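23S rRNA (guanine(2535)-N(1))-methyltransferase (Streptomyces viridochromogenes, PDB 1O9G) methylates N1 of a single guanine in 23S ribosomal RNA, using S-adenosyl-L-methionine as methyl donor, and thereby confers resistance to the orthosomycin antibiotic avilamycin. Local coordinates at residues Val21-Pro26 / Thr106-Glu111; Leu35-Phe40 / Leu71-Ser76; Thr54-Cys59 / Ala162-Ser167; Glu228-Lys231 / Ser236-Met239. The protein carries 3 engineered substitutions. One frame throughout, in Å; residues are numbered along the deposited sequence.

Contact 1. Residues Val21-Pro26 / Thr106-Glu111; sequences VLHSAP and TARELE
The helices that follow strand 77-84 and precede strand 147-151 in the chain are held to the loop before helix 33-45 by R108 of helix 102-119, which meets V21 and H23. The grip centres on one carbonyl: R108 NE donates to V21 O at 2.8 Å, in the carbonyl plane and on a lone pair, while R108 NH2 adds a weak bond to V21 O at 3.1 Å. With CG set opposite the backbone N (chi1 -177°), R108 CG lies 3.9 Å from V21 CG1; the bend at chi2 then steers the guanidinium to V21 O. H23 comes from the other direction and sets NE2 over one face of the guanidinium, 3.3 Å above its plane; the imidazole is tilted by 35° against it. On its own helix R108 NH1 forms a salt bridge to E111 OE1 at 2.8 Å, met from above the carboxylate plane. Water 1 then links E111 OE1 to H23 NE2, and the backbone N of H23 is tied to N96 OD1 on helix 87-98. Bonds at the guanidinium edge to V21 and E111 fix its rotation, and E111 probably offsets much of the R108 charge in this buried junction.

Contact 2. Residues Leu35-Phe40 / Leu71-Ser76; sequences LATEIF and LLHRRS
F40 CD2 lies 3.5 Å above one face of the H73 imidazole, displaced toward the rim of that ring, while T37 meets the same imidazole at its edge. The two aromatic rings are inclined at 50° with centroids 4.8 Å apart, an oblique packing in which F40 CD2 and CE2 both lie close to H73 CG. At the edge, T37 OG1 and H73 NE2 are joined by a short hydrogen bond of 2.6 Å, whose direction is open. The threonine hydroxyl stands opposite its backbone N (chi1 -175°), which turns it to H73, just past the end of helix 64-72, and it has a second partner in Q41 one turn further along helix 33-45. Beside this bond L72 CD2 packs on T37 CB at 3.8 Å.

The setting is the Rossmann-like methyltransferase core. Helix 64-72 is the connection of a beta-alpha-beta crossover between the parallel strands 53-57 and 77-84, and helix 33-45 packs next to it. H73 is where the chain leaves the helix; its carbonyl O receives S76 N at 2.9 Å as a short 3-10 turn redirects the chain toward strand 77-84, and S76 is in turn paired by backbone bonds with V53. F40 also touches L69 of helix 64-72, and its CE1 meets L55 of strand 53-57.

Contact 3. Residues Thr54-Cys59 / Ala162-Ser167; sequences TLWDPC and AVLAGS
W56 is held between two aliphatic groups that press on opposite faces of its indole: L164 CD2 from the helix end and P58 CB from its own segment, the latter 3.5 Å above the ring plane. The leucine methyl makes a CH-pi contact, 3.7 Å from L164 CD2 to the centroid of the six-membered ring and only 10° off the normal. L164 CB does not aim at the indole directly; chi1 -64° sets CG opposite the carbonyl carbon, and an extended chi2 carries CD2 over the ring. V163 comes in obliquely by the five-membered ring, its CG1 3.7 Å from W56 NE1, and the N-H is taken up by S83 OG on strand 77-84.

Strand 53-57, first in sequence, lies in the middle of the parallel part of the mixed sheet, between 77-84 and 171-175, and helix 160-164 lies across one side of it. The chain leaves that helix through a type I' turn from L164 to S167, closed by S167 N to L164 O at 2.8 Å. S167 CB approaches T54 CG2 at 4.5 Å, while S167 OG turns to Q79. At the C-terminal end of the strand, D57 OD1, also bonded to T174 OG1, accepts from C59 N at 3.0 Å, an Asx turn that starts the glycine-containing loop; in relatives with this fold the corresponding loop borders the S-adenosylmethionine site.

Contact 4. Residues Glu228-Lys231 / Ser236-Met239; sequences ERLK and SAVM. Engineered in segment 236-239: M239 (natural residue Leu).
E228-K231 and S236-M239 run antiparallel at 172°, their axes 4.7 Å apart, as the two arms of a beta hairpin, with E228-M239 and L230-A237 as hydrogen-bonded pairs and R229-V238 and K231-S236 as non-hydrogen-bonded ones. L230 and A237 exchange both bonds, L230 N to A237 O at 3.1 Å and A237 N to L230 O at 2.9 Å, and M239 N meets E228 O at 3.0 Å. On the face of E228, L230 and A237, M239, an engineered methionine in place of leucine and present as selenomethionine, lies alongside E228. Its chi3 of -23° is nearly eclipsed and sets M239 CE tightly against E228 CB, 3.4 Å away, consistent with a strained fit. L230 CG rests on A237 CB at 4.1 Å. The other face carries R229, K231, S236 and V238; on it R229 and V238 lie side by side, V238 CG2 3.7 Å above the guanidinium plane of R229, toward its rim. R229 NH1 is bonded to I219 O and, at 2.9 Å, to water 3, which passes the link on to A237 O. The carboxylate of E228 is gathered in by R5, R42 and R46. The hairpin ends the seven-stranded sheet: S236-M239 pairs on its other side with strand 209-214, E228-K231 forms the outer edge, and helix 33-45 packs over L230, A237 and M239 through L35, I39 and R42.

Helix 33-45 ties two of the contacts together: contact 2 sets one side of it against the end of helix 64-72, while other residues of the same helix pack on the hairpin of contact 4. Contact 3 lies about 17 Å from contact 2, centre to centre, yet the two touch, so contact 2 stands between contacts 3 and 4, which reach the same sheet but do not touch. Contacts 1, 3 and 4 are buried, contact 1 although it lies 18 Å from the centre of the chain; contact 2 is partly buried. Contact 1 meets contact 2 where L22 packs on L71. Its chemistry is charged and water-linked; contact 2 mixes one polar bond with aromatic packing, contact 3 is apolar across its segments, and contact 4 rests on backbone pairing.

Contact 1. Residues Val21-Pro26 / Thr106-Glu111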
loop_
_atom_site.group_PDB
_atom_site.type_symbol
_atom_site.label_atom_id
_atom_site.label_comp_id
_atom_site.label_asym_id
_atom_site.label_seq_id
_atom_site.Cartn_x
_atom_site.Cartn_y
_atom_site.Cartn_z
ATOM N N VAL A 21 -2.408 12.620 10.640
ATOM C CA VAL A 21 -2.670 11.457 11.485
ATOM C C VAL A 21 -1.634 10.350 11.167
ATOM O O VAL A 21 -0.895 9.853 12.042
ATOM C CB VAL A 21 -4.105 10.941 11.320
ATOM C CG1 VAL A 21 -4.380 9.734 12.274
ATOM C CG2 VAL A 21 -5.108 12.089 11.565
ATOM N N LEU A 22 -1.611 9.949 9.907
ATOM C CA LEU A 22 -0.617 9.025 9.398
ATOM C C LEU A 22 0.764 9.641 9.505
ATOM O O LEU A 22 0.940 10.866 9.472
ATOM C CB LEU A 22 -0.971 8.574 7.980
ATOM C CG LEU A 22 -2.089 7.543 7.891
ATOM C CD1 LEU A 22 -3.442 8.005 8.405
ATOM C CD2 LEU A 22 -2.261 6.984 6.448
ATOM N N HIS A 23 1.741 8.769 9.638
ATOM C CA HIS A 23 3.096 9.141 10.016
ATOM C C HIS A 23 4.000 9.309 8.819
ATOM O O HIS A 23 3.977 8.482 7.905
ATOM C CB HIS A 23 3.680 8.079 10.930
ATOM C CG HIS A 23 2.996 8.004 12.250
ATOM N ND1 HIS A 23 2.050 7.057 12.568
ATOM C CD2 HIS A 23 3.111 8.797 13.333
ATOM C CE1 HIS A 23 1.637 7.259 13.810
ATOM N NE2 HIS A 23 2.273 8.297 14.295
ATOM N N SER A 24 4.764 10.415 8.862
ATOM C CA SER A 24 5.747 10.789 7.844
ATOM C C SER A 24 7.148 10.368 8.271
ATOM O O SER A 24 7.427 10.211 9.450
ATOM C CB SER A 24 5.705 12.318 7.595
ATOM O OG SER A 24 5.893 13.044 8.797
ATOM N N ALA A 25 8.029 10.255 7.296
ATOM C CA ALA A 25 9.423 9.938 7.497
ATOM C C ALA A 25 10.279 10.767 6.538
ATOM O O ALA A 25 9.881 11.001 5.418
ATOM C CB ALA A 25 9.627 8.475 7.204
ATOM N N PRO A 26 11.471 11.184 6.934
ATOM C CA PRO A 26 12.344 11.917 6.014
ATOM C C PRO A 26 12.865 11.042 4.862
ATOM O O PRO A 26 13.063 11.530 3.757
ATOM C CB PRO A 26 13.479 12.375 6.923
ATOM C CG PRO A 26 13.472 11.365 8.066
ATOM C CD PRO A 26 12.078 11.000 8.262
ATOM N N THR A 106 -7.495 6.303 18.500
ATOM C CA THR A 106 -7.749 6.991 19.764
ATOM C C THR A 106 -6.427 7.417 20.390
ATOM O O THR A 106 -6.337 8.532 20.880
ATOM C CB THR A 106 -8.549 6.089 20.691
ATOM O OG1 THR A 106 -9.881 5.995 20.196
ATOM C CG2 THR A 106 -8.684 6.681 22.066
ATOM N N ALA A 107 -5.412 6.555 20.361
ATOM C CA ALA A 107 -4.098 6.865 20.912
ATOM C C ALA A 107 -3.444 8.023 20.151
ATOM O O ALA A 107 -2.888 8.927 20.752
ATOM C CB ALA A 107 -3.199 5.654 20.910
ATOM N N ARG A 108 -3.537 8.024 18.833
ATOM C CA ARG A 108 -2.988 9.100 18.031
ATOM C C ARG A 108 -3.705 10.412 18.272
ATOM O O ARG A 108 -3.057 11.473 18.341
ATOM C CB ARG A 108 -2.996 8.687 16.550
ATOM C CG ARG A 108 -2.385 9.676 15.577
ATOM C CD ARG A 108 -0.977 10.064 15.848
ATOM N NE ARG A 108 -0.338 10.585 14.645
ATOM C CZ ARG A 108 0.832 11.194 14.603
ATOM N NH1 ARG A 108 1.529 11.424 15.696
ATOM N NH2 ARG A 108 1.301 11.577 13.434
ATOM N N GLU A 109 -5.019 10.356 18.365
ATOM C CA GLU A 109 -5.823 11.551 18.646
ATOM C C GLU A 109 -5.386 12.139 19.989
ATOM O O GLU A 109 -5.235 13.358 20.110
ATOM C CB GLU A 109 -7.329 11.241 18.699
ATOM C CG GLU A 109 -8.204 12.452 18.948
ATOM C CD GLU A 109 -9.683 12.131 19.072
ATOM O OE1 GLU A 109 -10.071 10.991 18.774
ATOM O OE2 GLU A 109 -10.435 13.039 19.483
ATOM N N LEU A 110 -5.188 11.288 20.984
ATOM C CA LEU A 110 -4.814 11.737 22.322
ATOM C C LEU A 110 -3.444 12.385 22.260
ATOM O O LEU A 110 -3.226 13.419 22.883
ATOM C CB LEU A 110 -4.834 10.599 23.335
ATOM C CG LEU A 110 -4.422 10.876 24.766
ATOM C CD1 LEU A 110 -5.268 11.985 25.380
ATOM C CD2 LEU A 110 -4.559 9.574 25.542
ATOM N N GLU A 111 -2.507 11.783 21.543
ATOM C CA GLU A 111 -1.172 12.347 21.383
ATOM C C GLU A 111 -1.239 13.763 20.815
ATOM O O GLU A 111 -0.568 14.671 21.302
ATOM C CB GLU A 111 -0.290 11.478 20.479
ATOM C CG GLU A 111 1.086 12.064 20.207
ATOM C CD GLU A 111 1.990 11.173 19.357
ATOM O OE1 GLU A 111 1.516 10.578 18.360
ATOM O OE2 GLU A 111 3.183 11.065 19.689
HETATM O O HOH W 1 2.075 8.238 17.542
HETATM O O HOH W 2 4.034 12.369 11.531
#

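Contact 2. Residues Leu35-Phe40 / Leu71-Ser76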
loop_
_atom_site.group_PDB
_atom_site.type_symbol
_atom_site.label_atom_id
_atom_site.label_comp_id
_atom_site.label_asym_id
_atom_site.label_seq_id
_atom_site.Cartn_x
_atom_site.Cartn_y
_atom_site.Cartn_z
ATOM N N LEU A 35 -4.045 8.765 -6.435
ATOM C CA LEU A 35 -3.442 7.752 -7.272
ATOM C C LEU A 35 -3.523 6.397 -6.576
ATOM O O LEU A 35 -3.731 5.367 -7.222
ATOM C CB LEU A 35 -2.001 8.123 -7.623
ATOM C CG LEU A 35 -1.270 7.170 -8.541
ATOM C CD1 LEU A 35 -2.055 6.938 -9.831
ATOM C CD2 LEU A 35 0.114 7.690 -8.865
ATOM N N ALA A 36 -3.335 6.379 -5.268
ATOM C CA ALA A 36 -3.439 5.106 -4.527
ATOM C C ALA A 36 -4.801 4.459 -4.722
ATOM O O ALA A 36 -4.903 3.262 -5.033
ATOM C CB ALA A 36 -3.172 5.311 -3.059
ATOM N N THR A 37 -5.848 5.247 -4.568
ATOM C CA THR A 37 -7.200 4.702 -4.663
ATOM C C THR A 37 -7.534 4.336 -6.124
ATOM O O THR A 37 -8.213 3.358 -6.363
ATOM C CB THR A 37 -8.213 5.629 -4.015
ATOM O OG1 THR A 37 -9.491 4.989 -4.032
ATOM C CG2 THR A 37 -8.391 6.901 -4.757
ATOM N N GLU A 38 -6.995 5.073 -7.092
ATOM C CA GLU A 38 -7.184 4.756 -8.506
ATOM C C GLU A 38 -6.577 3.392 -8.834
ATOM O O GLU A 38 -7.213 2.557 -9.454
ATOM C CB GLU A 38 -6.575 5.846 -9.397
ATOM C CG GLU A 38 -6.666 5.580 -10.895
ATOM C CD GLU A 38 -8.066 5.701 -11.478
ATOM O OE1 GLU A 38 -8.952 6.300 -10.845
ATOM O OE2 GLU A 38 -8.282 5.208 -12.607
ATOM N N ILE A 39 -5.346 3.160 -8.417
ATOM C CA ILE A 39 -4.663 1.919 -8.726
ATOM C C ILE A 39 -5.408 0.766 -8.032
ATOM O O ILE A 39 -5.642 -0.273 -8.643
ATOM C CB ILE A 39 -3.164 1.953 -8.305
ATOM C CG1 ILE A 39 -2.386 3.006 -9.092
ATOM C CG2 ILE A 39 -2.561 0.580 -8.487
ATOM C CD1 ILE A 39 -1.004 3.320 -8.540
ATOM N N PHE A 40 -5.740 0.942 -6.755
ATOM C CA PHE A 40 -6.397 -0.116 -5.996
ATOM C C PHE A 40 -7.739 -0.497 -6.635
ATOM O O PHE A 40 -8.062 -1.679 -6.786
ATOM C CB PHE A 40 -6.577 0.283 -4.522
ATOM C CG PHE A 40 -7.249 -0.754 -3.691
ATOM C CD1 PHE A 40 -6.609 -1.933 -3.408
ATOM C CD2 PHE A 40 -8.537 -0.564 -3.214
ATOM C CE1 PHE A 40 -7.214 -2.892 -2.652
ATOM C CE2 PHE A 40 -9.150 -1.514 -2.446
ATOM C CZ PHE A 40 -8.496 -2.682 -2.167
ATOM N N LEU A 71 -7.575 2.229 5.471
ATOM C CA LEU A 71 -8.608 3.108 5.996
ATOM C C LEU A 71 -9.609 3.492 4.910
ATOM O O LEU A 71 -10.809 3.351 5.064
ATOM C CB LEU A 71 -8.009 4.349 6.673
ATOM C CG LEU A 71 -7.164 4.086 7.926
ATOM C CD1 LEU A 71 -6.451 5.351 8.370
ATOM C CD2 LEU A 71 -8.013 3.501 9.020
ATOM N N LEU A 72 -9.094 3.953 3.788
ATOM C CA LEU A 72 -9.959 4.472 2.736
ATOM C C LEU A 72 -10.868 3.378 2.179
ATOM O O LEU A 72 -12.055 3.633 1.922
ATOM C CB LEU A 72 -9.126 5.147 1.642
ATOM C CG LEU A 72 -9.870 5.912 0.570
ATOM C CD1 LEU A 72 -10.726 6.993 1.169
ATOM C CD2 LEU A 72 -8.881 6.508 -0.390
ATOM N N HIS A 73 -10.346 2.165 2.057
ATOM C CA HIS A 73 -11.046 1.049 1.445
ATOM C C HIS A 73 -11.406 -0.067 2.427
ATOM O O HIS A 73 -11.550 -1.232 2.049
ATOM C CB HIS A 73 -10.245 0.514 0.256
ATOM C CG HIS A 73 -10.230 1.453 -0.898
ATOM N ND1 HIS A 73 -11.307 1.603 -1.735
ATOM C CD2 HIS A 73 -9.299 2.340 -1.321
ATOM C CE1 HIS A 73 -11.032 2.532 -2.634
ATOM N NE2 HIS A 73 -9.815 2.989 -2.403
ATOM N N ARG A 74 -11.562 0.301 3.688
ATOM C CA ARG A 74 -11.898 -0.638 4.744
ATOM C C ARG A 74 -13.057 -1.543 4.381
ATOM O O ARG A 74 -12.988 -2.741 4.645
ATOM C CB ARG A 74 -12.208 0.111 6.015
ATOM C CG ARG A 74 -12.710 -0.709 7.185
ATOM C CD ARG A 74 -11.622 -1.632 7.669
ATOM N NE ARG A 74 -12.051 -2.633 8.641
ATOM C CZ ARG A 74 -12.512 -3.849 8.339
ATOM N NH1 ARG A 74 -12.711 -4.232 7.083
ATOM N NH2 ARG A 74 -12.686 -4.681 9.313
ATOM N N ARG A 75 -14.106 -1.004 3.779
ATOM C CA ARG A 75 -15.280 -1.810 3.473
ATOM C C ARG A 75 -14.979 -2.955 2.477
ATOM O O ARG A 75 -15.722 -3.942 2.420
ATOM C CB ARG A 75 -16.403 -0.931 2.921
ATOM C CG ARG A 75 -16.067 -0.313 1.568
ATOM C CD ARG A 75 -17.243 0.147 0.776
ATOM N NE ARG A 75 -18.202 0.851 1.619
ATOM C CZ ARG A 75 -18.016 2.068 2.128
ATOM N NH1 ARG A 75 -16.897 2.757 1.888
ATOM N NH2 ARG A 75 -18.963 2.601 2.888
ATOM N N SER A 76 -13.959 -2.774 1.648
ATOM C CA SER A 76 -13.590 -3.761 0.634
ATOM C C SER A 76 -12.528 -4.751 1.101
ATOM O O SER A 76 -12.128 -5.623 0.320
ATOM C CB SER A 76 -13.067 -3.060 -0.616
ATOM O OG SER A 76 -14.021 -2.162 -1.142
#

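Contact 3. Residues Thr54-Cys59 / Ala162-Ser167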
loop_
_atom_site.group_PDB
_atom_site.type_symbol
_atom_site.label_atom_id
_atom_site.label_comp_id
_atom_site.label_asym_id
_atom_site.label_seq_id
_atom_site.Cartn_x
_atom_site.Cartn_y
_atom_site.Cartn_z
ATOM N N THR A 54 -7.938 -9.591 0.548
ATOM C CA THR A 54 -6.723 -9.545 1.301
ATOM C C THR A 54 -5.685 -8.824 0.456
ATOM O O THR A 54 -5.406 -9.225 -0.683
ATOM C CB THR A 54 -6.276 -10.953 1.641
ATOM O OG1 THR A 54 -7.245 -11.535 2.539
ATOM C CG2 THR A 54 -4.925 -10.934 2.329
ATOM N N LEU A 55 -5.155 -7.733 0.994
ATOM C CA LEU A 55 -4.188 -6.870 0.310
ATOM C C LEU A 55 -2.821 -6.954 0.985
ATOM O O LEU A 55 -2.729 -6.817 2.199
ATOM C CB LEU A 55 -4.683 -5.442 0.361
ATOM C CG LEU A 55 -3.776 -4.292 -0.101
ATOM C CD1 LEU A 55 -3.458 -4.403 -1.520
ATOM C CD2 LEU A 55 -4.356 -2.929 0.229
ATOM N N TRP A 56 -1.774 -7.151 0.170
ATOM C CA TRP A 56 -0.407 -7.288 0.644
ATOM C C TRP A 56 0.464 -6.227 -0.029
ATOM O O TRP A 56 0.454 -6.090 -1.253
ATOM C CB TRP A 56 0.097 -8.667 0.268
ATOM C CG TRP A 56 1.492 -9.062 0.658
ATOM C CD1 TRP A 56 2.302 -8.515 1.608
ATOM C CD2 TRP A 56 2.198 -10.193 0.128
ATOM N NE1 TRP A 56 3.472 -9.230 1.692
ATOM C CE2 TRP A 56 3.446 -10.252 0.789
ATOM C CE3 TRP A 56 1.928 -11.120 -0.882
ATOM C CZ2 TRP A 56 4.396 -11.215 0.503
ATOM C CZ3 TRP A 56 2.895 -12.098 -1.171
ATOM C CH2 TRP A 56 4.103 -12.131 -0.477
ATOM N N ASP A 57 1.269 -5.540 0.793
ATOM C CA ASP A 57 2.337 -4.686 0.326
ATOM C C ASP A 57 3.653 -5.281 0.818
ATOM O O ASP A 57 3.992 -5.163 2.003
ATOM C CB ASP A 57 2.170 -3.268 0.823
ATOM C CG ASP A 57 3.168 -2.326 0.226
ATOM O OD1 ASP A 57 4.214 -2.785 -0.313
ATOM O OD2 ASP A 57 2.963 -1.093 0.239
ATOM N N PRO A 58 4.357 -5.995 -0.070
ATOM C CA PRO A 58 5.620 -6.681 0.252
ATOM C C PRO A 58 6.875 -5.810 0.172
ATOM O O PRO A 58 7.989 -6.309 0.375
ATOM C CB PRO A 58 5.696 -7.781 -0.802
ATOM C CG PRO A 58 5.092 -7.148 -2.018
ATOM C CD PRO A 58 3.956 -6.299 -1.453
ATOM N N CYS A 59 6.703 -4.531 -0.144
ATOM C CA CYS A 59 7.773 -3.539 -0.064
ATOM C C CYS A 59 7.203 -2.323 0.610
ATOM O O CYS A 59 7.147 -1.234 0.057
ATOM C CB CYS A 59 8.347 -3.156 -1.414
ATOM S SG CYS A 59 8.740 -4.516 -2.498
ATOM N N ALA A 162 5.874 -17.544 5.476
ATOM C CA ALA A 162 5.787 -17.034 6.835
ATOM C C ALA A 162 5.132 -15.651 6.935
ATOM O O ALA A 162 4.496 -15.338 7.926
ATOM C CB ALA A 162 7.181 -17.012 7.491
ATOM N N VAL A 163 5.345 -14.802 5.944
ATOM C CA VAL A 163 4.656 -13.517 5.877
ATOM C C VAL A 163 3.154 -13.772 5.740
ATOM O O VAL A 163 2.352 -13.073 6.343
ATOM C CB VAL A 163 5.155 -12.675 4.667
ATOM C CG1 VAL A 163 4.355 -11.391 4.502
ATOM C CG2 VAL A 163 6.616 -12.322 4.845
ATOM N N LEU A 164 2.762 -14.725 4.900
ATOM C CA LEU A 164 1.343 -14.895 4.590
ATOM C C LEU A 164 0.564 -15.606 5.703
ATOM O O LEU A 164 -0.643 -15.371 5.869
ATOM C CB LEU A 164 1.188 -15.588 3.242
ATOM C CG LEU A 164 1.720 -14.758 2.072
ATOM C CD1 LEU A 164 1.423 -15.492 0.824
ATOM C CD2 LEU A 164 1.108 -13.348 2.019
ATOM N N ALA A 165 1.255 -16.453 6.462
ATOM C CA ALA A 165 0.674 -17.205 7.578
ATOM C C ALA A 165 -0.693 -17.812 7.218
ATOM O O ALA A 165 -1.660 -17.690 7.959
ATOM C CB ALA A 165 0.586 -16.335 8.812
ATOM N N GLY A 166 -0.779 -18.432 6.053
ATOM C CA GLY A 166 -2.000 -19.092 5.638
ATOM C C GLY A 166 -2.977 -18.251 4.846
ATOM O O GLY A 166 -3.939 -18.792 4.328
ATOM N N SER A 167 -2.757 -16.939 4.776
ATOM C CA SER A 167 -3.595 -16.076 3.941
ATOM C C SER A 167 -3.183 -16.164 2.475
ATOM O O SER A 167 -2.013 -16.398 2.150
ATOM C CB SER A 167 -3.479 -14.618 4.371
ATOM O OG SER A 167 -3.920 -14.442 5.696
#

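Contact 4. Residues Glu228-Lys231 / Ser236-Met239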
loop_
_atom_site.group_PDB
_atom_site.type_symbol
_atom_site.label_atom_id
_atom_site.label_comp_id
_atom_site.label_asym_id
_atom_site.label_seq_id
_atom_site.Cartn_x
_atom_site.Cartn_y
_atom_site.Cartn_z
ATOM N N GLU A 228 -3.005 -4.296 -17.515
ATOM C CA GLU A 228 -3.320 -2.868 -17.569
ATOM C C GLU A 228 -2.098 -2.013 -17.148
ATOM O O GLU A 228 -1.279 -2.436 -16.326
ATOM C CB GLU A 228 -4.480 -2.567 -16.613
ATOM C CG GLU A 228 -5.246 -1.299 -16.929
ATOM C CD GLU A 228 -6.454 -1.096 -16.036
ATOM O OE1 GLU A 228 -7.224 -2.045 -15.794
ATOM O OE2 GLU A 228 -6.666 0.038 -15.593
ATOM N N ARG A 229 -2.009 -0.819 -17.733
ATOM C CA ARG A 229 -1.016 0.185 -17.411
ATOM C C ARG A 229 -1.675 1.544 -17.221
ATOM O O ARG A 229 -2.730 1.807 -17.766
ATOM C CB ARG A 229 -0.008 0.308 -18.531
ATOM C CG ARG A 229 0.944 -0.824 -18.641
ATOM C CD ARG A 229 1.872 -0.634 -19.808
ATOM N NE ARG A 229 2.741 -1.782 -20.010
ATOM C CZ ARG A 229 3.814 -2.052 -19.283
ATOM N NH1 ARG A 229 4.181 -1.257 -18.295
ATOM N NH2 ARG A 229 4.524 -3.131 -19.556
ATOM N N LEU A 230 -1.065 2.381 -16.390
ATOM C CA LEU A 230 -1.420 3.784 -16.320
ATOM C C LEU A 230 -0.200 4.685 -16.123
ATOM O O LEU A 230 0.856 4.241 -15.666
ATOM C CB LEU A 230 -2.531 4.040 -15.288
ATOM C CG LEU A 230 -2.186 4.021 -13.804
ATOM C CD1 LEU A 230 -1.203 5.117 -13.394
ATOM C CD2 LEU A 230 -3.452 4.177 -12.966
ATOM N N LYS A 231 -0.360 5.942 -16.528
ATOM C CA LYS A 231 0.629 7.004 -16.361
ATOM C C LYS A 231 -0.092 8.222 -15.812
ATOM O O LYS A 231 -1.016 8.733 -16.459
ATOM C CB LYS A 231 1.238 7.370 -17.713
ATOM C CG LYS A 231 1.997 6.234 -18.379
ATOM C CD LYS A 231 2.305 6.558 -19.844
ATOM C CE LYS A 231 3.409 7.615 -19.964
ATOM N NZ LYS A 231 3.475 8.249 -21.316
ATOM N N SER A 236 4.176 5.811 -13.194
ATOM C CA SER A 236 3.407 4.825 -13.921
ATOM C C SER A 236 3.114 3.628 -13.017
ATOM O O SER A 236 3.728 3.451 -11.976
ATOM C CB SER A 236 4.121 4.372 -15.192
ATOM O OG SER A 236 5.307 3.678 -14.889
ATOM N N ALA A 237 2.145 2.834 -13.421
ATOM C CA ALA A 237 1.835 1.580 -12.768
ATOM C C ALA A 237 1.570 0.523 -13.814
ATOM O O ALA A 237 1.208 0.836 -14.941
ATOM C CB ALA A 237 0.652 1.743 -11.855
ATOM N N VAL A 238 1.766 -0.728 -13.417
ATOM C CA VAL A 238 1.446 -1.878 -14.248
ATOM C C VAL A 238 0.831 -2.931 -13.329
ATOM O O VAL A 238 1.194 -3.031 -12.172
ATOM C CB VAL A 238 2.693 -2.406 -15.003
ATOM C CG1 VAL A 238 3.735 -2.956 -14.055
ATOM C CG2 VAL A 238 2.269 -3.427 -16.045
HETATM N N MSE A 239 -0.123 -3.676 -13.892
HETATM C CA MSE A 239 -0.747 -4.777 -13.169
HETATM C C MSE A 239 -0.636 -6.045 -13.983
HETATM O O MSE A 239 -0.832 -6.021 -15.171
HETATM C CB MSE A 239 -2.242 -4.506 -12.988
HETATM C CG MSE A 239 -2.589 -3.236 -12.283
HETATM SE SE MSE A 239 -4.498 -3.025 -12.136
HETATM C CE MSE A 239 -5.085 -4.183 -13.632
HETATM O O HOH W 3 3.631 1.136 -16.727
#